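PDB 6ZTI: PlaB phospholipase from Legionella pneumophila, which hydrolyses phospholipids as a virulence-associated alpha/beta hydrolase whose activity is controlled by NAD(H)-mediated assembly into tetramers. Local coordinates for residues H354-L360 with N387-L391; L232-E238 with M454-Q460; H134-Q140 with L163-L168. One frame throughout, in Å; residues are numbered along the deposited sequence.

PlaB illustrates how a hydrolase core and a ligand-binding sheet can be knitted together in one chain. Contact 3 (134-140 with 163-168) comes first in sequence, just after strand 123-129 of the six-stranded parallel sheet. Contact 1 is nested inside the long loop that contact 2 closes, and both belong to the mixed sheet, their centres about 13 Å apart; there Leu355 CD1 packs on Leu459 CD1 at 3.7 Å. Contact 3 lies farther off, its centre about 17 Å from that of contact 1 and 23 Å from that of contact 2. Contacts 1 and 3 both reach bound dinucleotide, so the dinucleotide sites draw on both parts of the fold.

Contact 1 of 3, residues H354-L360 with N387-L391; sequences HLIDYDL and NRGKL. With SND (thionicotinamide-adenine-dinucleotide), chain O.
Tyr358 reaches across to the tight turn Asn387-Lys390 and donates its hydroxyl OH to Arg388 O at 3.0 Å. The approach lies in the carbonyl plane, and the acceptor in turn sits at the edge of the phenol ring. A first torsion of 61°, which sets CG between the backbone N and the carbonyl carbon, swings the ring over toward the turn. That turn, of type I, is stiffened by its first side chain: Asn387 OD1 accepts from Gly389 N at 2.9 Å, forming an Asx turn. The other end of the same amide, ND2, sits 3.1 Å above the imidazole plane of His354, near the rim of that face, with the two planes 79° apart; ND2 also bonds to Asp171. Next to it the backbones come close, Gly389 CA lying 3.1 Å from Leu355 O. In one of its two conformers the Arg388 guanidinium has Ile356 CD1 over a face, 3.7 Å from NH1, a contact that is therefore tentative.

Leu391 carries the contact toward the ligand. Its CG lies anti to the backbone N, and the second torsion turns both methyls onto one face of the adenine, CD1 against the five-membered ring and CD2 3.6 Å from C6A of the dinucleotide. Main-chain groups of Leu360 read the N1/N6 edge: Leu360 N donates to N1A at 3.0 Å, and N6A returns a nearly straight bond (174°) to Leu360 O at 2.8 Å. Elsewhere the dinucleotide is held by Arg381 and Tyr393, and by Arg145 and Asn209 of the second subunit. Paired backbone N-H and C=O groups that match this edge, with a leucine against the ring face, are a familiar recipe for an adenine-binding pocket, here placed at a subunit interface.

Contact 2 of 3, residues L232-E238 with M454-Q460; sequences LLKLHQE and MVEIMLQ
Parallel strand pairing in the mixed sheet joins Leu232-Glu238 to Met454-Leu459, the two strands running 16° apart. Leu233, Leu235 and Gln237 supply backbone N-H groups, beginning with Leu233 N to Met454 O at 2.7 Å, while Glu456 N and Met458 N answer to Leu233 O and Leu235 O. Leu233 thus bonds to both residues flanking its partner Val455, the mark of a parallel pair, while the strand pleat sends successive side chains to alternate faces. On the apolar face Leu235 and Ile457 point the same way side by side, CD1 to CG1 at 4.0 Å, against Phe415 and Val417.

The opposite face is mixed: Leu232 and Met454 pack there beside Trp174, next to charged groups. Extended Glu456 lies alongside Lys234 in a salt bridge, Glu456 OE2 to Lys234 NZ 3.3 Å, weak as a hydrogen bond, while its OE1 holds Arg346. Glu456 OE2 also lies at the edge of the His236 ring, 3.8 Å from NE2, carboxylate and ring nearly coplanar. Over one face of this imidazole stands the Met458 sulfur, SD 4.2 Å from the centroid and 7° off the normal.

Where regular pairing ends, the Gln237 side-chain carbonyl replaces a backbone one: OE1 accepts from Gln460 N at 3.0 Å on an in-plane lone pair, and a water donates to both OE1 and Gln460 O. Gln237 NE2 is tied to Arg432 O and Ser244 OG.

Contact 3 of 3, residues H134-Q140 with L163-L168; sequences HGSALAQ and LDWLEL
Leu163 meets the loop through Ala139, whose CB reaches its CD2 methyl at 4.3 Å. One turn further along the helix, Ala139 CB also lies 3.8 Å from Leu166 CB, so Ala139 packs into the last turn of helix 160-166. Leu166 also offers its carbonyl at the helix end: Ser136 N donates to Leu166 O at 2.9 Å, and Gly135 CA passes within 3.1 Å of the same oxygen. Ser136 meanwhile folds its own loop into an ST turn, its OG accepting from Leu138 N, and it is also hydrogen-bonded to Val220 O.

At Glu167 the chain leaves helical geometry. An extended side chain, CG anti to the backbone N (chi1 -168°), carries the carboxylate out to Gln140, where NE2 donates to OE2 at 2.9 Å on the anti lone pair. The bond is fairly straight at 164° and lies close to the amide plane, while amide and carboxylate are turned 85° to each other. Leu168 then straddles the loop: CD1 rests 3.6 Å from Ala137 CA, and CD2 approaches His134 O. Its backbone N donates to a water at 3.1 Å that also accepts from Gln140 N and lies within bonding distance of Ser136 O.

Glu167 OE2 accepts from Leu385 N as well, which would be expected to favour the ionised carboxylate. Gln140 NE2 has a second acceptor in Arg383 O, so the rotation of its amide is probably fixed beside the dinucleotide it touches.

Contact 1 of 3, residues H354-L360 with N387-L391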
loop_
_atom_site.group_PDB
_atom_site.type_symbol
_atom_site.label_atom_id
_atom_site.label_comp_id
_atom_site.label_asym_id
_atom_site.label_seq_id
_atom_site.Cartn_x
_atom_site.Cartn_y
_atom_site.Cartn_z
ATOM N N HIS B 354 9.617 15.047 8.976
ATOM C CA HIS B 354 8.249 15.129 9.445
ATOM C C HIS B 354 8.000 13.957 10.381
ATOM O O HIS B 354 8.464 12.839 10.140
ATOM C CB HIS B 354 7.269 15.118 8.275
ATOM C CG HIS B 354 7.168 16.437 7.575
ATOM N ND1 HIS B 354 6.183 17.360 7.861
ATOM C CD2 HIS B 354 7.943 16.999 6.616
ATOM C CE1 HIS B 354 6.350 18.429 7.103
ATOM N NE2 HIS B 354 7.408 18.234 6.335
ATOM N N LEU B 355 7.302 14.230 11.476
ATOM C CA LEU B 355 6.990 13.207 12.458
ATOM C C LEU B 355 5.671 12.548 12.087
ATOM O O LEU B 355 4.675 13.238 11.851
ATOM C CB LEU B 355 6.922 13.820 13.854
ATOM C CG LEU B 355 8.202 14.552 14.269
ATOM C CD1 LEU B 355 8.198 14.800 15.777
ATOM C CD2 LEU B 355 9.446 13.774 13.855
ATOM N N ILE B 356 5.679 11.216 12.020
ATOM C CA ILE B 356 4.496 10.443 11.656
ATOM C C ILE B 356 3.939 9.623 12.812
ATOM O O ILE B 356 2.862 9.026 12.656
ATOM C CB ILE B 356 4.782 9.511 10.458
ATOM C CG1 ILE B 356 5.924 8.544 10.784
ATOM C CG2 ILE B 356 5.154 10.312 9.243
ATOM C CD1 ILE B 356 5.846 7.245 10.013
ATOM N N ASP B 357 4.640 9.537 13.944
ATOM C CA ASP B 357 4.216 8.720 15.086
ATOM C C ASP B 357 4.159 9.600 16.333
ATOM O O ASP B 357 5.187 9.834 16.979
ATOM C CB ASP B 357 5.165 7.554 15.305
ATOM C CG ASP B 357 5.344 6.699 14.064
ATOM O OD1 ASP B 357 4.326 6.261 13.481
ATOM O OD2 ASP B 357 6.512 6.468 13.673
ATOM N N TYR B 358 2.965 10.066 16.689
ATOM C CA TYR B 358 2.822 11.021 17.784
ATOM C C TYR B 358 1.374 11.048 18.253
ATOM O O TYR B 358 0.445 10.733 17.497
ATOM C CB TYR B 358 3.247 12.431 17.352
ATOM C CG TYR B 358 2.398 12.916 16.221
ATOM C CD1 TYR B 358 2.751 12.649 14.911
ATOM C CD2 TYR B 358 1.209 13.595 16.456
ATOM C CE1 TYR B 358 1.954 13.062 13.859
ATOM C CE2 TYR B 358 0.406 14.009 15.413
ATOM C CZ TYR B 358 0.785 13.740 14.119
ATOM O OH TYR B 358 -0.003 14.149 13.080
ATOM N N ASP B 359 1.201 11.446 19.514
ATOM C CA ASP B 359 -0.092 11.793 20.095
ATOM C C ASP B 359 -0.103 13.286 20.402
ATOM O O ASP B 359 0.819 13.790 21.058
ATOM C CB ASP B 359 -0.356 11.016 21.389
ATOM C CG ASP B 359 -0.542 9.526 21.166
ATOM O OD1 ASP B 359 -1.208 9.135 20.183
ATOM O OD2 ASP B 359 -0.032 8.750 21.999
ATOM N N LEU B 360 -1.148 13.981 19.956
ATOM C CA LEU B 360 -1.284 15.417 20.137
ATOM C C LEU B 360 -2.518 15.722 20.971
ATOM O O LEU B 360 -3.635 15.321 20.618
ATOM C CB LEU B 360 -1.371 16.130 18.788
ATOM C CG LEU B 360 -1.247 17.647 18.838
ATOM C CD1 LEU B 360 -0.637 18.140 17.557
ATOM C CD2 LEU B 360 -2.622 18.298 19.082
ATOM N N ASN B 387 1.047 13.289 3.907
ATOM C CA ASN B 387 2.008 13.666 4.941
ATOM C C ASN B 387 1.336 13.449 6.291
ATOM O O ASN B 387 0.498 14.257 6.699
ATOM C CB ASN B 387 2.451 15.122 4.773
ATOM C CG ASN B 387 3.521 15.525 5.757
ATOM O OD1 ASN B 387 3.762 14.839 6.757
ATOM N ND2 ASN B 387 4.170 16.652 5.486
ATOM N N ARG B 388 1.725 12.393 7.011
ATOM C CA ARG B 388 1.075 12.080 8.280
ATOM C C ARG B 388 1.489 13.008 9.410
ATOM O O ARG B 388 0.900 12.937 10.496
ATOM C CB ARG B 388 1.363 10.636 8.661
ATOM C CG ARG B 388 0.739 9.642 7.699
ATOM C CD ARG B 388 1.221 8.235 7.976
ATOM N NE ARG B 388 2.410 7.905 7.192
ATOM C CZ ARG B 388 3.137 6.808 7.362
ATOM N NH1 ARG B 388 2.815 5.931 8.303
ATOM N NH2 ARG B 388 4.195 6.594 6.596
ATOM N N GLY B 389 2.472 13.866 9.193
ATOM C CA GLY B 389 2.763 14.913 10.144
ATOM C C GLY B 389 1.850 16.109 10.021
ATOM O O GLY B 389 2.125 17.155 10.609
ATOM N N LYS B 390 0.790 16.013 9.224
ATOM C CA LYS B 390 -0.138 17.117 9.028
ATOM C C LYS B 390 -1.506 16.698 9.545
ATOM O O LYS B 390 -2.110 15.753 9.028
ATOM C CB LYS B 390 -0.198 17.533 7.560
ATOM C CG LYS B 390 1.159 17.916 6.988
ATOM C CD LYS B 390 1.840 19.072 7.710
ATOM C CE LYS B 390 1.109 20.368 7.528
ATOM N NZ LYS B 390 1.124 20.841 6.116
ATOM N N LEU B 391 -1.987 17.408 10.556
ATOM C CA LEU B 391 -3.185 17.028 11.290
ATOM C C LEU B 391 -4.037 18.271 11.471
ATOM O O LEU B 391 -3.549 19.280 11.982
ATOM C CB LEU B 391 -2.810 16.404 12.644
ATOM C CG LEU B 391 -3.944 16.065 13.609
ATOM C CD1 LEU B 391 -4.744 14.890 13.076
ATOM C CD2 LEU B 391 -3.403 15.757 14.987
HETATM P PA SND O . -9.444 9.318 12.521
HETATM O O1A SND O . -10.030 9.642 11.201
HETATM O O2A SND O . -10.115 9.982 13.713
HETATM O O5B SND O . -7.865 9.683 12.617
HETATM C C5B SND O . -7.045 9.445 11.455
HETATM C C4B SND O . -5.594 9.371 11.859
HETATM O O4B SND O . -5.211 10.594 12.528
HETATM C C3B SND O . -5.236 8.236 12.819
HETATM O O3B SND O . -3.963 7.689 12.490
HETATM C C2B SND O . -5.223 8.941 14.170
HETATM O O2B SND O . -4.396 8.302 15.132
HETATM C C1B SND O . -4.623 10.281 13.773
HETATM N N9A SND O . -4.926 11.354 14.707
HETATM C C8A SND O . -6.142 11.950 14.905
HETATM N N7A SND O . -6.171 12.786 15.915
HETATM C C5A SND O . -4.880 12.738 16.414
HETATM C C6A SND O . -4.274 13.348 17.527
HETATM N N6A SND O . -4.897 14.232 18.316
HETATM N N1A SND O . -2.990 13.035 17.790
HETATM C C2A SND O . -2.348 12.201 16.967
HETATM N N3A SND O . -2.808 11.579 15.878
HETATM C C4A SND O . -4.095 11.875 15.670
HETATM O O3 SND O . -9.489 7.751 12.773
HETATM P PN SND O . -8.907 6.707 13.836
HETATM O O1N SND O . -8.684 7.398 15.126
HETATM O O2N SND O . -7.775 6.001 13.197
HETATM O O5D SND O . -10.201 5.760 13.924
HETATM C C5D SND O . -10.368 4.648 13.014
HETATM C C4D SND O . -11.831 4.441 12.663
HETATM O O4D SND O . -12.633 4.397 13.869
HETATM C C3D SND O . -12.481 5.521 11.796
HETATM O O3D SND O . -13.531 4.947 11.011
HETATM C C2D SND O . -13.036 6.475 12.853
HETATM O O2D SND O . -14.093 7.285 12.356
HETATM C C1D SND O . -13.548 5.465 13.872
HETATM N N1N SND O . -13.558 6.087 15.263
HETATM C C2N SND O . -12.407 6.069 15.957
HETATM C C3N SND O . -12.368 6.560 17.245
HETATM C C7N SND O . -11.126 6.444 18.056
HETATM S S7N SND O . -11.174 5.843 19.605
HETATM N N7N SND O . -9.995 6.776 17.468
HETATM C C4N SND O . -13.536 7.076 17.796
HETATM C C5N SND O . -14.702 7.099 17.055
HETATM C C6N SND O . -14.695 6.599 15.774
#

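Contact 2 of 3, residues L232-E238 with M454-Q460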
loop_
_atom_site.group_PDB
_atom_site.type_symbol
_atom_site.label_atom_id
_atom_site.label_comp_id
_atom_site.label_asym_id
_atom_site.label_seq_id
_atom_site.Cartn_x
_atom_site.Cartn_y
_atom_site.Cartn_z
ATOM N N LEU B 232 0.606 32.048 11.861
ATOM C CA LEU B 232 1.497 30.900 11.919
ATOM C C LEU B 232 2.238 30.964 13.251
ATOM O O LEU B 232 2.965 31.927 13.511
ATOM C CB LEU B 232 2.479 30.905 10.749
ATOM C CG LEU B 232 3.657 29.942 10.862
ATOM C CD1 LEU B 232 3.173 28.521 11.007
ATOM C CD2 LEU B 232 4.569 30.068 9.654
ATOM N N LEU B 233 2.036 29.952 14.091
ATOM C CA LEU B 233 2.672 29.842 15.397
ATOM C C LEU B 233 3.746 28.778 15.292
ATOM O O LEU B 233 3.453 27.626 14.941
ATOM C CB LEU B 233 1.656 29.484 16.476
ATOM C CG LEU B 233 2.163 29.040 17.857
ATOM C CD1 LEU B 233 2.800 30.181 18.629
ATOM C CD2 LEU B 233 1.017 28.485 18.648
ATOM N N LYS B 234 4.985 29.171 15.566
ATOM C CA LYS B 234 6.112 28.252 15.596
ATOM C C LYS B 234 6.482 27.974 17.047
ATOM O O LYS B 234 6.774 28.906 17.809
ATOM C CB LYS B 234 7.315 28.825 14.854
ATOM C CG LYS B 234 7.138 28.994 13.368
ATOM C CD LYS B 234 8.443 29.507 12.755
ATOM C CE LYS B 234 8.309 29.813 11.271
ATOM N NZ LYS B 234 8.098 28.583 10.456
ATOM N N LEU B 235 6.474 26.694 17.414
ATOM C CA LEU B 235 6.874 26.214 18.735
ATOM C C LEU B 235 8.083 25.314 18.553
ATOM O O LEU B 235 7.966 24.220 17.985
ATOM C CB LEU B 235 5.753 25.440 19.423
ATOM C CG LEU B 235 4.391 26.115 19.514
ATOM C CD1 LEU B 235 3.403 25.163 20.181
ATOM C CD2 LEU B 235 4.501 27.431 20.269
ATOM N N HIS B 236 9.229 25.760 19.063
ATOM C CA HIS B 236 10.496 25.070 18.888
ATOM C C HIS B 236 11.004 24.617 20.240
ATOM O O HIS B 236 11.109 25.420 21.173
ATOM C CB HIS B 236 11.523 25.969 18.204
ATOM C CG HIS B 236 11.266 26.157 16.744
ATOM N ND1 HIS B 236 12.177 26.751 15.896
ATOM C CD2 HIS B 236 10.197 25.827 15.979
ATOM C CE1 HIS B 236 11.679 26.776 14.672
ATOM N NE2 HIS B 236 10.480 26.218 14.695
ATOM N N GLN B 237 11.329 23.334 20.326
ATOM C CA GLN B 237 11.751 22.723 21.571
ATOM C C GLN B 237 13.226 22.996 21.800
ATOM O O GLN B 237 14.048 22.877 20.885
ATOM C CB GLN B 237 11.497 21.218 21.535
ATOM C CG GLN B 237 11.781 20.492 22.834
ATOM C CD GLN B 237 11.360 19.039 22.761
ATOM O OE1 GLN B 237 11.814 18.292 21.892
ATOM N NE2 GLN B 237 10.484 18.636 23.663
ATOM N N GLU B 238 13.553 23.359 23.028
ATOM C CA GLU B 238 14.926 23.577 23.449
ATOM C C GLU B 238 15.162 22.792 24.729
ATOM O O GLU B 238 14.218 22.362 25.397
ATOM C CB GLU B 238 15.201 25.069 23.669
ATOM C CG GLU B 238 16.528 25.542 23.100
ATOM C CD GLU B 238 16.537 25.564 21.588
ATOM O OE1 GLU B 238 17.449 24.953 21.000
ATOM O OE2 GLU B 238 15.629 26.184 20.990
ATOM N N MET B 454 -2.057 28.119 11.759
ATOM C CA MET B 454 -1.052 27.120 11.419
ATOM C C MET B 454 -0.068 26.995 12.575
ATOM O O MET B 454 0.465 27.994 13.054
ATOM C CB MET B 454 -0.331 27.509 10.134
ATOM C CG MET B 454 -1.300 27.701 8.944
ATOM S SD MET B 454 -0.595 28.701 7.629
ATOM C CE MET B 454 0.720 27.647 7.076
ATOM N N VAL B 455 0.142 25.774 13.044
ATOM C CA VAL B 455 0.958 25.516 14.224
ATOM C C VAL B 455 2.074 24.579 13.794
ATOM O O VAL B 455 1.838 23.394 13.541
ATOM C CB VAL B 455 0.141 24.915 15.374
ATOM C CG1 VAL B 455 1.019 24.730 16.626
ATOM C CG2 VAL B 455 -1.070 25.799 15.706
ATOM N N GLU B 456 3.285 25.101 13.712
ATOM C CA GLU B 456 4.445 24.286 13.384
ATOM C C GLU B 456 5.172 23.951 14.679
ATOM O O GLU B 456 5.670 24.848 15.360
ATOM C CB GLU B 456 5.377 25.010 12.414
ATOM C CG GLU B 456 6.598 24.195 12.041
ATOM C CD GLU B 456 7.509 24.920 11.071
ATOM O OE1 GLU B 456 7.213 24.918 9.861
ATOM O OE2 GLU B 456 8.517 25.500 11.527
ATOM N N ILE B 457 5.239 22.669 15.016
ATOM C CA ILE B 457 5.925 22.226 16.227
ATOM C C ILE B 457 7.186 21.478 15.806
ATOM O O ILE B 457 7.110 20.461 15.105
ATOM C CB ILE B 457 5.017 21.356 17.107
ATOM C CG1 ILE B 457 3.773 22.145 17.547
ATOM C CG2 ILE B 457 5.803 20.859 18.319
ATOM C CD1 ILE B 457 2.638 21.306 17.929
ATOM N N MET B 458 8.346 21.993 16.210
ATOM C CA MET B 458 9.635 21.371 15.919
ATOM C C MET B 458 10.221 20.798 17.209
ATOM O O MET B 458 10.582 21.551 18.122
ATOM C CB MET B 458 10.604 22.375 15.301
ATOM C CG MET B 458 11.932 21.734 14.874
ATOM S SD MET B 458 13.266 22.898 14.578
ATOM C CE MET B 458 12.881 23.439 12.919
ATOM N N LEU B 459 10.349 19.472 17.263
ATOM C CA LEU B 459 10.959 18.777 18.391
ATOM C C LEU B 459 12.442 18.540 18.148
ATOM O O LEU B 459 12.899 18.465 17.005
ATOM C CB LEU B 459 10.267 17.431 18.625
ATOM C CG LEU B 459 8.754 17.431 18.851
ATOM C CD1 LEU B 459 8.285 16.061 19.234
ATOM C CD2 LEU B 459 8.379 18.425 19.927
ATOM N N GLN B 460 13.192 18.413 19.243
ATOM C CA GLN B 460 14.609 18.086 19.167
ATOM C C GLN B 460 14.764 16.575 19.051
ATOM O O GLN B 460 14.192 15.820 19.844
ATOM C CB GLN B 460 15.360 18.582 20.400
ATOM C CG GLN B 460 15.603 20.078 20.448
ATOM C CD GLN B 460 16.380 20.488 21.680
ATOM O OE1 GLN B 460 16.180 19.938 22.765
ATOM N NE2 GLN B 460 17.279 21.452 21.520
HETATM O O HOH W 1 12.991 16.025 22.158
#

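Contact 3 of 3, residues H134-Q140 with L163-L168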
loop_
_atom_site.group_PDB
_atom_site.type_symbol
_atom_site.label_atom_id
_atom_site.label_comp_id
_atom_site.label_asym_id
_atom_site.label_seq_id
_atom_site.Cartn_x
_atom_site.Cartn_y
_atom_site.Cartn_z
ATOM N N HIS B 134 -7.554 27.460 2.843
ATOM C CA HIS B 134 -6.879 26.516 3.721
ATOM C C HIS B 134 -7.377 25.088 3.496
ATOM O O HIS B 134 -7.214 24.236 4.370
ATOM C CB HIS B 134 -7.053 26.927 5.183
ATOM C CG HIS B 134 -6.496 28.282 5.496
ATOM N ND1 HIS B 134 -5.172 28.491 5.832
ATOM C CD2 HIS B 134 -7.085 29.498 5.513
ATOM C CE1 HIS B 134 -4.976 29.780 6.042
ATOM N NE2 HIS B 134 -6.124 30.411 5.865
ATOM N N GLY B 135 -7.997 24.820 2.351
ATOM C CA GLY B 135 -8.379 23.474 1.960
ATOM C C GLY B 135 -9.857 23.200 2.163
ATOM O O GLY B 135 -10.617 24.015 2.695
ATOM N N SER B 136 -10.255 22.004 1.727
ATOM C CA SER B 136 -11.615 21.493 1.855
ATOM C C SER B 136 -11.568 20.106 2.472
ATOM O O SER B 136 -10.834 19.238 1.994
ATOM C CB SER B 136 -12.323 21.408 0.499
ATOM O OG SER B 136 -13.507 20.627 0.602
ATOM N N ALA B 137 -12.363 19.895 3.521
ATOM C CA ALA B 137 -12.412 18.586 4.160
ATOM C C ALA B 137 -12.851 17.503 3.192
ATOM O O ALA B 137 -12.514 16.329 3.388
ATOM C CB ALA B 137 -13.356 18.637 5.360
ATOM N N LEU B 138 -13.578 17.877 2.136
ATOM C CA LEU B 138 -14.098 16.908 1.189
ATOM C C LEU B 138 -13.014 16.323 0.288
ATOM O O LEU B 138 -13.213 15.236 -0.270
ATOM C CB LEU B 138 -15.172 17.558 0.319
ATOM C CG LEU B 138 -16.530 17.890 0.933
ATOM C CD1 LEU B 138 -17.384 18.612 -0.084
ATOM C CD2 LEU B 138 -17.212 16.619 1.367
ATOM N N ALA B 139 -11.881 17.014 0.130
ATOM C CA ALA B 139 -10.879 16.590 -0.847
ATOM C C ALA B 139 -10.340 15.208 -0.525
ATOM O O ALA B 139 -10.077 14.408 -1.432
ATOM C CB ALA B 139 -9.732 17.606 -0.904
ATOM N N GLN B 140 -10.174 14.902 0.758
ATOM C CA GLN B 140 -9.645 13.601 1.134
ATOM C C GLN B 140 -10.567 12.473 0.683
ATOM O O GLN B 140 -10.087 11.400 0.301
ATOM C CB GLN B 140 -9.410 13.550 2.644
ATOM C CG GLN B 140 -8.762 12.263 3.093
ATOM C CD GLN B 140 -8.230 12.329 4.513
ATOM O OE1 GLN B 140 -8.861 11.841 5.446
ATOM N NE2 GLN B 140 -7.053 12.926 4.678
ATOM N N LEU B 163 -6.835 17.807 -6.046
ATOM C CA LEU B 163 -7.289 17.300 -4.754
ATOM C C LEU B 163 -6.144 17.197 -3.757
ATOM O O LEU B 163 -6.347 17.413 -2.557
ATOM C CB LEU B 163 -7.950 15.932 -4.920
ATOM C CG LEU B 163 -9.260 15.909 -5.708
ATOM C CD1 LEU B 163 -9.808 14.492 -5.785
ATOM C CD2 LEU B 163 -10.296 16.826 -5.082
ATOM N N ASP B 164 -4.938 16.863 -4.222
ATOM C CA ASP B 164 -3.793 16.863 -3.316
ATOM C C ASP B 164 -3.528 18.255 -2.755
ATOM O O ASP B 164 -3.065 18.385 -1.613
ATOM C CB ASP B 164 -2.555 16.345 -4.041
ATOM C CG ASP B 164 -2.624 14.863 -4.343
ATOM O OD1 ASP B 164 -3.243 14.108 -3.564
ATOM O OD2 ASP B 164 -2.046 14.458 -5.364
ATOM N N TRP B 165 -3.806 19.303 -3.536
ATOM C CA TRP B 165 -3.666 20.671 -3.038
ATOM C C TRP B 165 -4.770 20.994 -2.039
ATOM O O TRP B 165 -4.512 21.536 -0.960
ATOM C CB TRP B 165 -3.689 21.679 -4.205
ATOM C CG TRP B 165 -3.144 23.063 -3.865
ATOM C CD1 TRP B 165 -1.922 23.578 -4.222
ATOM C CD2 TRP B 165 -3.791 24.091 -3.096
ATOM N NE1 TRP B 165 -1.774 24.847 -3.724
ATOM C CE2 TRP B 165 -2.905 25.188 -3.033
ATOM C CE3 TRP B 165 -5.027 24.195 -2.467
ATOM C CZ2 TRP B 165 -3.214 26.362 -2.357
ATOM C CZ3 TRP B 165 -5.337 25.371 -1.785
ATOM C CH2 TRP B 165 -4.434 26.436 -1.740
ATOM N N LEU B 166 -6.011 20.663 -2.386
ATOM C CA LEU B 166 -7.135 21.052 -1.554
ATOM C C LEU B 166 -7.203 20.274 -0.241
ATOM O O LEU B 166 -7.887 20.717 0.684
ATOM C CB LEU B 166 -8.427 20.869 -2.339
ATOM C CG LEU B 166 -8.647 21.905 -3.440
ATOM C CD1 LEU B 166 -9.662 21.398 -4.455
ATOM C CD2 LEU B 166 -9.127 23.238 -2.832
ATOM N N GLU B 167 -6.519 19.137 -0.143
ATOM C CA GLU B 167 -6.600 18.301 1.049
ATOM C C GLU B 167 -6.146 19.080 2.274
ATOM O O GLU B 167 -5.098 19.729 2.258
ATOM C CB GLU B 167 -5.746 17.041 0.870
ATOM C CG GLU B 167 -5.977 15.955 1.948
ATOM C CD GLU B 167 -5.135 14.687 1.745
ATOM O OE1 GLU B 167 -4.328 14.625 0.791
ATOM O OE2 GLU B 167 -5.272 13.743 2.548
ATOM N N LEU B 168 -6.952 19.027 3.336
ATOM C CA LEU B 168 -6.544 19.622 4.599
ATOM C C LEU B 168 -5.146 19.140 4.960
ATOM O O LEU B 168 -4.815 17.967 4.784
ATOM C CB LEU B 168 -7.544 19.263 5.693
ATOM C CG LEU B 168 -8.960 19.827 5.513
ATOM C CD1 LEU B 168 -9.850 19.272 6.601
ATOM C CD2 LEU B 168 -8.995 21.328 5.561
HETATM O O HOH W 2 -9.352 17.079 2.881
#